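Long-range contacts in Cys-Gly metallodipeptidase DUG1 (Saccharomyces cerevisiae, PDB 4G1P), which hydrolyses the dipeptide Cys-Gly and serves as the catalytic, metal-dependent component of the complex that degrades glutathione in yeast: residues C218-T223 with K344-T349; Q222-G227 with P338-G343; D386-V391 with I425-Q430. All blocks are in the same frame, centred on the assembly; numbering follows the deposited sequence.

Interaction 1 (C218-T223 with K344-T349). With CYS (cysteine), chain E.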
loop_
_atom_site.group_PDB
_atom_site.type_symbol
_atom_site.label_atom_id
_atom_site.label_comp_id
_atom_site.label_asym_id
_atom_site.label_seq_id
_atom_site.Cartn_x
_atom_site.Cartn_y
_atom_site.Cartn_z
ATOM N N CYS A 218 13.983 -19.280 -3.144
ATOM C CA CYS A 218 13.212 -18.067 -3.330
ATOM C C CYS A 218 14.112 -16.858 -3.607
ATOM O O CYS A 218 15.031 -16.554 -2.845
ATOM C CB CYS A 218 12.296 -17.812 -2.120
ATOM S SG CYS A 218 11.126 -16.437 -2.365
ATOM N N ASN A 219 13.851 -16.189 -4.722
ATOM C CA ASN A 219 14.544 -14.950 -5.038
ATOM C C ASN A 219 13.545 -13.807 -5.022
ATOM O O ASN A 219 12.567 -13.812 -5.776
ATOM C CB ASN A 219 15.257 -15.048 -6.391
ATOM C CG ASN A 219 16.570 -15.817 -6.309
ATOM O OD1 ASN A 219 16.751 -16.659 -5.431
ATOM N ND2 ASN A 219 17.494 -15.515 -7.211
ATOM N N TYR A 220 13.757 -12.846 -4.136
ATOM C CA TYR A 220 12.783 -11.780 -3.982
ATOM C C TYR A 220 13.320 -10.491 -4.585
ATOM O O TYR A 220 14.397 -10.012 -4.201
ATOM C CB TYR A 220 12.422 -11.589 -2.513
ATOM C CG TYR A 220 11.069 -10.960 -2.292
ATOM C CD1 TYR A 220 10.864 -9.610 -2.524
ATOM C CD2 TYR A 220 9.997 -11.714 -1.851
ATOM C CE1 TYR A 220 9.625 -9.029 -2.324
ATOM C CE2 TYR A 220 8.758 -11.144 -1.646
ATOM C CZ TYR A 220 8.577 -9.794 -1.886
ATOM O OH TYR A 220 7.353 -9.207 -1.675
ATOM N N TYR A 221 12.566 -9.940 -5.531
ATOM C CA TYR A 221 13.005 -8.760 -6.276
ATOM C C TYR A 221 12.098 -7.549 -6.071
ATOM O O TYR A 221 10.900 -7.674 -5.762
ATOM C CB TYR A 221 13.105 -9.067 -7.778
ATOM C CG TYR A 221 14.072 -10.172 -8.105
ATOM C CD1 TYR A 221 15.429 -9.931 -8.160
ATOM C CD2 TYR A 221 13.625 -11.462 -8.345
ATOM C CE1 TYR A 221 16.322 -10.943 -8.445
ATOM C CE2 TYR A 221 14.508 -12.485 -8.629
ATOM C CZ TYR A 221 15.857 -12.221 -8.677
ATOM O OH TYR A 221 16.748 -13.236 -8.963
ATOM N N GLN A 222 12.687 -6.374 -6.248
ATOM C CA GLN A 222 11.911 -5.147 -6.346
ATOM C C GLN A 222 12.360 -4.371 -7.574
ATOM O O GLN A 222 13.557 -4.148 -7.780
ATOM C CB GLN A 222 12.018 -4.289 -5.074
ATOM C CG GLN A 222 13.407 -3.779 -4.751
ATOM C CD GLN A 222 13.438 -2.944 -3.486
ATOM O OE1 GLN A 222 12.432 -2.801 -2.794
ATOM N NE2 GLN A 222 14.599 -2.386 -3.179
ATOM N N THR A 223 11.396 -3.997 -8.407
ATOM C CA THR A 223 11.686 -3.137 -9.549
ATOM C C THR A 223 11.379 -1.693 -9.168
ATOM O O THR A 223 10.250 -1.378 -8.794
ATOM C CB THR A 223 10.880 -3.545 -10.804
ATOM O OG1 THR A 223 11.411 -4.762 -11.328
ATOM C CG2 THR A 223 10.979 -2.482 -11.881
ATOM N N LYS A 344 6.967 -5.336 -6.202
ATOM C CA LYS A 344 7.452 -6.503 -5.469
ATOM C C LYS A 344 7.067 -7.816 -6.161
ATOM O O LYS A 344 5.897 -8.058 -6.464
ATOM C CB LYS A 344 6.919 -6.479 -4.033
ATOM C CG LYS A 344 7.197 -5.170 -3.284
ATOM C CD LYS A 344 8.684 -4.966 -3.077
ATOM C CE LYS A 344 8.994 -3.656 -2.391
ATOM N NZ LYS A 344 8.345 -3.554 -1.079
ATOM N N PHE A 345 8.059 -8.655 -6.426
ATOM C CA PHE A 345 7.808 -9.978 -7.011
ATOM C C PHE A 345 8.921 -10.985 -6.677
ATOM O O PHE A 345 10.103 -10.639 -6.563
ATOM C CB PHE A 345 7.608 -9.881 -8.532
ATOM C CG PHE A 345 8.851 -9.500 -9.282
ATOM C CD1 PHE A 345 9.255 -8.181 -9.357
ATOM C CD2 PHE A 345 9.617 -10.459 -9.911
ATOM C CE1 PHE A 345 10.396 -7.828 -10.049
ATOM C CE2 PHE A 345 10.767 -10.112 -10.600
ATOM C CZ PHE A 345 11.152 -8.794 -10.672
ATOM N N SER A 346 8.542 -12.239 -6.517
ATOM C CA SER A 346 9.537 -13.267 -6.225
ATOM C C SER A 346 9.428 -14.486 -7.141
ATOM O O SER A 346 8.367 -14.774 -7.725
ATOM C CB SER A 346 9.461 -13.683 -4.762
ATOM O OG SER A 346 8.151 -14.090 -4.443
ATOM N N ILE A 347 10.548 -15.188 -7.275
ATOM C CA ILE A 347 10.584 -16.418 -8.042
ATOM C C ILE A 347 10.962 -17.590 -7.141
ATOM O O ILE A 347 11.947 -17.537 -6.395
ATOM C CB ILE A 347 11.567 -16.318 -9.215
ATOM C CG1 ILE A 347 11.180 -15.141 -10.136
ATOM C CG2 ILE A 347 11.589 -17.623 -9.981
ATOM C CD1 ILE A 347 12.163 -14.864 -11.278
ATOM N N ARG A 348 10.150 -18.638 -7.188
ATOM C CA ARG A 348 10.477 -19.875 -6.494
ATOM C C ARG A 348 11.419 -20.691 -7.359
ATOM O O ARG A 348 11.075 -21.077 -8.470
ATOM C CB ARG A 348 9.208 -20.664 -6.180
ATOM C CG ARG A 348 8.269 -19.960 -5.193
ATOM C CD ARG A 348 8.833 -19.910 -3.783
ATOM N NE ARG A 348 8.040 -19.031 -2.935
ATOM C CZ ARG A 348 8.207 -18.873 -1.621
ATOM N NH1 ARG A 348 9.128 -19.570 -0.954
ATOM N NH2 ARG A 348 7.421 -18.022 -0.965
ATOM N N THR A 349 12.622 -20.938 -6.862
ATOM C CA THR A 349 13.610 -21.639 -7.669
ATOM C C THR A 349 13.602 -23.153 -7.456
ATOM O O THR A 349 13.262 -23.650 -6.387
ATOM C CB THR A 349 15.011 -21.091 -7.422
ATOM O OG1 THR A 349 15.407 -21.413 -6.093
ATOM C CG2 THR A 349 15.017 -19.576 -7.580
HETATM N N CYS E . 8.842 -17.287 4.119
HETATM C CA CYS E . 9.306 -16.838 2.821
HETATM C C CYS E . 8.841 -17.832 1.755
HETATM O O CYS E . 9.103 -19.031 1.850
HETATM C CB CYS E . 10.826 -16.661 2.820
HETATM S SG CYS E . 11.490 -16.060 1.297
#

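Interaction 2 (Q222-G227 with P338-G343)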
loop_
_atom_site.group_PDB
_atom_site.type_symbol
_atom_site.label_atom_id
_atom_site.label_comp_id
_atom_site.label_asym_id
_atom_site.label_seq_id
_atom_site.Cartn_x
_atom_site.Cartn_y
_atom_site.Cartn_z
ATOM N N GLN A 222 12.687 -6.374 -6.248
ATOM C CA GLN A 222 11.911 -5.147 -6.346
ATOM C C GLN A 222 12.360 -4.371 -7.574
ATOM O O GLN A 222 13.557 -4.148 -7.780
ATOM C CB GLN A 222 12.018 -4.289 -5.074
ATOM C CG GLN A 222 13.407 -3.779 -4.751
ATOM C CD GLN A 222 13.438 -2.944 -3.486
ATOM O OE1 GLN A 222 12.432 -2.801 -2.794
ATOM N NE2 GLN A 222 14.599 -2.386 -3.179
ATOM N N THR A 223 11.396 -3.997 -8.407
ATOM C CA THR A 223 11.686 -3.137 -9.549
ATOM C C THR A 223 11.379 -1.693 -9.168
ATOM O O THR A 223 10.250 -1.378 -8.794
ATOM C CB THR A 223 10.880 -3.545 -10.804
ATOM O OG1 THR A 223 11.411 -4.762 -11.328
ATOM C CG2 THR A 223 10.979 -2.482 -11.881
ATOM N N ILE A 224 12.393 -0.830 -9.249
ATOM C CA ILE A 224 12.253 0.559 -8.817
ATOM C C ILE A 224 12.176 1.532 -9.991
ATOM O O ILE A 224 13.082 1.591 -10.813
ATOM C CB ILE A 224 13.403 0.979 -7.903
ATOM C CG1 ILE A 224 13.751 -0.157 -6.936
ATOM C CG2 ILE A 224 13.033 2.238 -7.152
ATOM C CD1 ILE A 224 14.952 0.135 -6.039
ATOM N N ILE A 225 11.080 2.281 -10.066
ATOM C CA ILE A 225 10.900 3.286 -11.108
ATOM C C ILE A 225 10.651 4.650 -10.481
ATOM O O ILE A 225 9.735 4.816 -9.662
ATOM C CB ILE A 225 9.745 2.934 -12.037
ATOM C CG1 ILE A 225 10.022 1.615 -12.747
ATOM C CG2 ILE A 225 9.548 4.022 -13.073
ATOM C CD1 ILE A 225 8.883 1.150 -13.630
ATOM N N GLU A 226 11.481 5.618 -10.869
ATOM C CA GLU A 226 11.454 6.965 -10.316
ATOM C C GLU A 226 11.329 7.997 -11.429
ATOM O O GLU A 226 11.891 7.818 -12.514
ATOM C CB GLU A 226 12.725 7.227 -9.513
ATOM C CG GLU A 226 12.828 8.642 -8.997
ATOM C CD GLU A 226 13.959 8.826 -8.001
ATOM O OE1 GLU A 226 15.042 8.246 -8.239
ATOM O OE2 GLU A 226 13.759 9.543 -6.985
ATOM N N GLY A 227 10.582 9.071 -11.162
ATOM C CA GLY A 227 10.366 10.148 -12.127
ATOM C C GLY A 227 10.552 11.540 -11.538
ATOM O O GLY A 227 11.676 12.028 -11.444
ATOM N N PRO A 338 2.371 9.024 -8.146
ATOM C CA PRO A 338 3.497 8.658 -7.267
ATOM C C PRO A 338 4.838 8.937 -7.921
ATOM O O PRO A 338 4.975 8.735 -9.123
ATOM C CB PRO A 338 3.296 7.156 -7.043
ATOM C CG PRO A 338 1.783 6.956 -7.243
ATOM C CD PRO A 338 1.420 7.909 -8.344
ATOM N N ALA A 339 5.808 9.398 -7.134
ATOM C CA ALA A 339 7.114 9.821 -7.648
ATOM C C ALA A 339 8.076 8.664 -7.820
ATOM O O ALA A 339 8.819 8.603 -8.806
ATOM C CB ALA A 339 7.724 10.865 -6.742
ATOM N N LYS A 340 8.051 7.744 -6.860
ATOM C CA LYS A 340 8.985 6.626 -6.838
ATOM C C LYS A 340 8.325 5.370 -6.274
ATOM O O LYS A 340 7.993 5.303 -5.089
ATOM C CB LYS A 340 10.224 7.012 -6.031
ATOM C CG LYS A 340 11.329 5.968 -5.972
ATOM C CD LYS A 340 12.528 6.539 -5.209
ATOM C CE LYS A 340 13.643 5.530 -5.078
ATOM N NZ LYS A 340 14.898 6.136 -4.548
ATOM N N VAL A 341 8.141 4.382 -7.146
ATOM C CA VAL A 341 7.437 3.151 -6.814
ATOM C C VAL A 341 8.327 1.890 -6.860
ATOM O O VAL A 341 9.288 1.814 -7.622
ATOM C CB VAL A 341 6.257 2.945 -7.762
ATOM C CG1 VAL A 341 5.157 3.917 -7.443
ATOM C CG2 VAL A 341 6.699 3.108 -9.191
ATOM N N PHE A 342 7.993 0.900 -6.042
ATOM C CA PHE A 342 8.761 -0.336 -5.976
ATOM C C PHE A 342 7.799 -1.482 -6.214
ATOM O O PHE A 342 6.898 -1.715 -5.401
ATOM C CB PHE A 342 9.410 -0.528 -4.601
ATOM C CG PHE A 342 10.218 0.647 -4.120
ATOM C CD1 PHE A 342 9.597 1.828 -3.705
ATOM C CD2 PHE A 342 11.597 0.557 -4.021
ATOM C CE1 PHE A 342 10.341 2.905 -3.239
ATOM C CE2 PHE A 342 12.350 1.636 -3.552
ATOM C CZ PHE A 342 11.719 2.807 -3.162
ATOM N N GLY A 343 7.975 -2.189 -7.326
ATOM C CA GLY A 343 7.168 -3.364 -7.605
ATOM C C GLY A 343 7.776 -4.603 -6.962
ATOM O O GLY A 343 8.963 -4.882 -7.148
#

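Interaction 3 (D386-V391 with I425-Q430)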
loop_
_atom_site.group_PDB
_atom_site.type_symbol
_atom_site.label_atom_id
_atom_site.label_comp_id
_atom_site.label_asym_id
_atom_site.label_seq_id
_atom_site.Cartn_x
_atom_site.Cartn_y
_atom_site.Cartn_z
ATOM N N ASP A 386 17.797 -13.794 -1.337
ATOM C CA ASP A 386 17.761 -15.082 -2.019
ATOM C C ASP A 386 17.962 -16.219 -1.027
ATOM O O ASP A 386 18.623 -16.053 -0.003
ATOM C CB ASP A 386 18.765 -15.140 -3.183
ATOM C CG ASP A 386 20.228 -15.066 -2.732
ATOM O OD1 ASP A 386 20.525 -14.867 -1.530
ATOM O OD2 ASP A 386 21.099 -15.205 -3.614
ATOM N N GLY A 387 17.361 -17.362 -1.330
ATOM C CA GLY A 387 17.463 -18.544 -0.493
ATOM C C GLY A 387 17.482 -19.746 -1.414
ATOM O O GLY A 387 16.718 -19.788 -2.379
ATOM N N ALA A 388 18.350 -20.715 -1.129
ATOM C CA ALA A 388 18.600 -21.810 -2.060
ATOM C C ALA A 388 17.505 -22.847 -2.048
ATOM O O ALA A 388 16.835 -23.034 -1.041
ATOM C CB ALA A 388 19.913 -22.460 -1.762
ATOM N N TYR A 389 17.319 -23.517 -3.178
ATOM C CA TYR A 389 16.480 -24.703 -3.207
ATOM C C TYR A 389 17.251 -25.879 -2.614
ATOM O O TYR A 389 18.468 -25.804 -2.425
ATOM C CB TYR A 389 16.023 -25.015 -4.629
ATOM C CG TYR A 389 17.136 -25.254 -5.623
ATOM C CD1 TYR A 389 17.798 -26.480 -5.677
ATOM C CD2 TYR A 389 17.505 -24.274 -6.530
ATOM C CE1 TYR A 389 18.799 -26.712 -6.582
ATOM C CE2 TYR A 389 18.510 -24.499 -7.448
ATOM C CZ TYR A 389 19.150 -25.720 -7.465
ATOM O OH TYR A 389 20.152 -25.953 -8.369
ATOM N N TRP A 390 16.558 -26.970 -2.323
ATOM C CA TRP A 390 17.209 -28.098 -1.686
ATOM C C TRP A 390 16.487 -29.368 -2.062
ATOM O O TRP A 390 15.260 -29.417 -2.041
ATOM C CB TRP A 390 17.222 -27.909 -0.171
ATOM C CG TRP A 390 17.673 -29.103 0.626
ATOM C CD1 TRP A 390 18.965 -29.504 0.852
ATOM C CD2 TRP A 390 16.840 -30.029 1.340
ATOM N NE1 TRP A 390 18.984 -30.630 1.650
ATOM C CE2 TRP A 390 17.696 -30.974 1.962
ATOM C CE3 TRP A 390 15.456 -30.159 1.509
ATOM C CZ2 TRP A 390 17.209 -32.029 2.742
ATOM C CZ3 TRP A 390 14.975 -31.205 2.273
ATOM C CH2 TRP A 390 15.853 -32.131 2.885
ATOM N N VAL A 391 17.244 -30.385 -2.448
ATOM C CA VAL A 391 16.651 -31.665 -2.769
ATOM C C VAL A 391 17.521 -32.737 -2.142
ATOM O O VAL A 391 18.748 -32.687 -2.221
ATOM C CB VAL A 391 16.560 -31.936 -4.290
ATOM C CG1 VAL A 391 15.598 -33.070 -4.556
ATOM C CG2 VAL A 391 16.108 -30.722 -5.046
ATOM N N ILE A 425 18.198 -21.792 4.953
ATOM C CA ILE A 425 19.483 -22.342 5.434
ATOM C C ILE A 425 19.623 -23.849 5.365
ATOM O O ILE A 425 20.677 -24.378 5.727
ATOM C CB ILE A 425 19.856 -21.955 6.897
ATOM C CG1 ILE A 425 18.608 -21.811 7.758
ATOM C CG2 ILE A 425 20.773 -20.733 6.942
ATOM C CD1 ILE A 425 17.934 -23.114 8.028
ATOM N N THR A 426 18.556 -24.530 4.954
ATOM C CA THR A 426 18.550 -25.977 4.895
ATOM C C THR A 426 19.787 -26.494 4.140
ATOM O O THR A 426 20.496 -27.365 4.630
ATOM C CB THR A 426 17.240 -26.515 4.290
ATOM O OG1 THR A 426 17.305 -27.947 4.192
ATOM C CG2 THR A 426 17.036 -25.944 2.904
ATOM N N LEU A 427 20.090 -25.905 2.989
ATOM C CA LEU A 427 21.258 -26.305 2.219
ATOM C C LEU A 427 22.555 -25.972 2.936
ATOM O O LEU A 427 23.514 -26.750 2.883
ATOM C CB LEU A 427 21.250 -25.637 0.854
ATOM C CG LEU A 427 22.221 -26.192 -0.183
ATOM C CD1 LEU A 427 22.173 -27.722 -0.246
ATOM C CD2 LEU A 427 21.872 -25.597 -1.526
ATOM N N THR A 428 22.587 -24.822 3.605
ATOM C CA THR A 428 23.762 -24.437 4.372
ATOM C C THR A 428 24.028 -25.429 5.501
ATOM O O THR A 428 25.174 -25.743 5.787
ATOM C CB THR A 428 23.662 -23.001 4.920
ATOM O OG1 THR A 428 23.635 -22.077 3.831
ATOM C CG2 THR A 428 24.861 -22.672 5.783
ATOM N N PHE A 429 22.983 -25.951 6.133
ATOM C CA PHE A 429 23.214 -26.967 7.160
ATOM C C PHE A 429 23.840 -28.217 6.555
ATOM O O PHE A 429 24.852 -28.742 7.056
ATOM C CB PHE A 429 21.933 -27.314 7.915
ATOM C CG PHE A 429 21.613 -26.351 9.029
ATOM C CD1 PHE A 429 22.495 -26.172 10.081
ATOM C CD2 PHE A 429 20.419 -25.638 9.039
ATOM C CE1 PHE A 429 22.194 -25.285 11.107
ATOM C CE2 PHE A 429 20.121 -24.764 10.070
ATOM C CZ PHE A 429 21.008 -24.585 11.096
ATOM N N GLN A 430 23.252 -28.672 5.457
ATOM C CA GLN A 430 23.708 -29.896 4.827
ATOM C C GLN A 430 25.163 -29.813 4.417
ATOM O O GLN A 430 25.953 -30.648 4.804
ATOM C CB GLN A 430 22.862 -30.216 3.615
ATOM C CG GLN A 430 23.373 -31.382 2.834
ATOM C CD GLN A 430 22.532 -31.627 1.610
ATOM O OE1 GLN A 430 21.519 -32.322 1.678
ATOM N NE2 GLN A 430 22.934 -31.043 0.479
#

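Interaction 1 (C218-T223 with K344-T349)
Cys218 and Arg348 meet at the bound cysteine. The thiol of Cys218 swings away from its own backbone N (chi1 -172°), which puts SG over the centre of the Arg348 guanidinium face and 3.7 Å from SG of the ligand. Arg348, bent at chi2, presents its edge to the ligand: NH1 donates to the cysteine O at 2.9 Å, nearly straight (168°), while NH2 bonds Ser234 of the second subunit. Farther along this face, the Tyr220 ring passes CB of Ser346, CD2 to CB 3.6 Å, and its hydroxyl reaches the backbone of Lys334 of the second subunit. Gln222 and Lys344 run side by side, their polar ends going to Glu382 and Glu325. On the other face CG of Phe345 stands between the backbone N and the carbonyl carbon (chi1 68°), which brings its ring back across the neighbouring strand until CB of Tyr221 sits over one face of it, 3.5 Å from CZ of Phe345. The two rings are nearly parallel but hardly overlap. Paired backbone bonds at Asn219–Ile347 and Tyr221–Phe345 fix the register. This antiparallel strand pair belongs to the lid-domain sheet of M20 peptidases, and its Cys218–Arg348 end forms part of the substrate-cysteine pocket.

Interaction 2 (Q222-G227 with P338-G343)
The Phe342 ring carries Ile224 over one face, with CG2 4.1 Å from the ring centroid and 28° off the normal. The two side chains run alongside each other in the same direction, and CG1 of Ile224 comes within 3.7 Å of CD2 of Phe342. With CG1 turned beside the backbone N (chi1 -40°), Ile224 sets all three of its outer carbons against the CD2–CE2 side of the ring. The same CD2 is approached obliquely by OE1 of Gln222, whose amide plane lies 40° from the ring plane.

Beyond Ile224 on this face, Lys340 is stretched out fully, and its aliphatic part does the touching: CD lies 3.7 Å from OE2 of Glu226, and CE leans on CG2 of Ile224. The charged ends stay beyond salt-bridge range, OE1 of Glu226 being 4.3 Å from NZ of Lys340, so any attraction between them is probably modest. The reverse face is mostly apolar. There CG2 of Val341 packs near CB of Ile225, and helix 244-252 lies against this face, Met245 touching Val341 and Leu248 touching Ile225.

Paired backbone bonds join Thr223 with Gly343 and Ile225 with Val341. One further bond, from Gly227 N to Ala339 O at 3.0 Å, extends the pairing just past the strand ends. Gly343 has no side chain beside Thr223, whose hydroxyl bonds Thr381 on the neighbouring strand 378-391. These features describe an antiparallel strand pair within the lid-domain sheet of an M20 peptidase, toward its end far from the metal centre, with helix 244-252 against one face.

Interaction 3 (D386-V391 with I425-Q430)
The indole NE1 of Trp390 donates to OE1 of Gln430 at 3.0 Å, the one hydrogen bond between the two segments. It is moderately bent (155°), and the donor stands well above the carbonyl plane, 64° out of it, instead of meeting a lone pair. Gln430 gets there by holding CG opposite its backbone N (chi1 174°) and staying extended, so that its amide reaches the pyrrole edge of the indole from one helical turn beyond Thr426.

Thr426 comes over a face of the indole. Its OG1 sits over the centre of that face, 3.6 Å from CD2 of Trp390, and its CG2 touches CB of the same residue at 3.7 Å. Leu427 packs against the edge of the indole and the loop before it: CD1 lies in the ring plane beside CD1 of Trp390, while CD2 packs on CB of Ala388 at 3.7 Å and on the carbonyl O of Tyr389. An alanine in place of Trp390 would remove the indole, and is likely to leave Gln430 OE1 without this donor and open a gap over Thr426 and beside Leu427.

Val437 and Leu439 of strand 437-439 also touch the indole, and Leu215 of strand 210-226 packs on both Trp390 and Thr426. Neither segment meets the second subunit. The buried tryptophan thus lies between the end of strand 378-391, in the lid-domain sheet, and helix 426-433, which leads to strand 437-439 at the border of the other sheet: a junction between the lid and catalytic domains of the M20 peptidase fold.

Interactions 1 and 2 are successive parts of one antiparallel pairing, strand 210-226 with strand 340-349, and share Gln222 and Thr223; interaction 3 joins a strand of the same sheet to a helix. Interaction 1 is the most buried, with polar side chains bonded to the bound cysteine, the second subunit and neighbouring strands. Interaction 2, centred about 16 Å from the centre of interaction 1, is mainly apolar with charged chains toward solvent. Interaction 3 is partly buried and rests mainly on side chains, with no backbone hydrogen bond between its two segments. It meets interaction 1 where Cys218 N probably bonds Gly387 O, whereas interactions 2 and 3 do not touch, their nearest atoms about 10 Å apart.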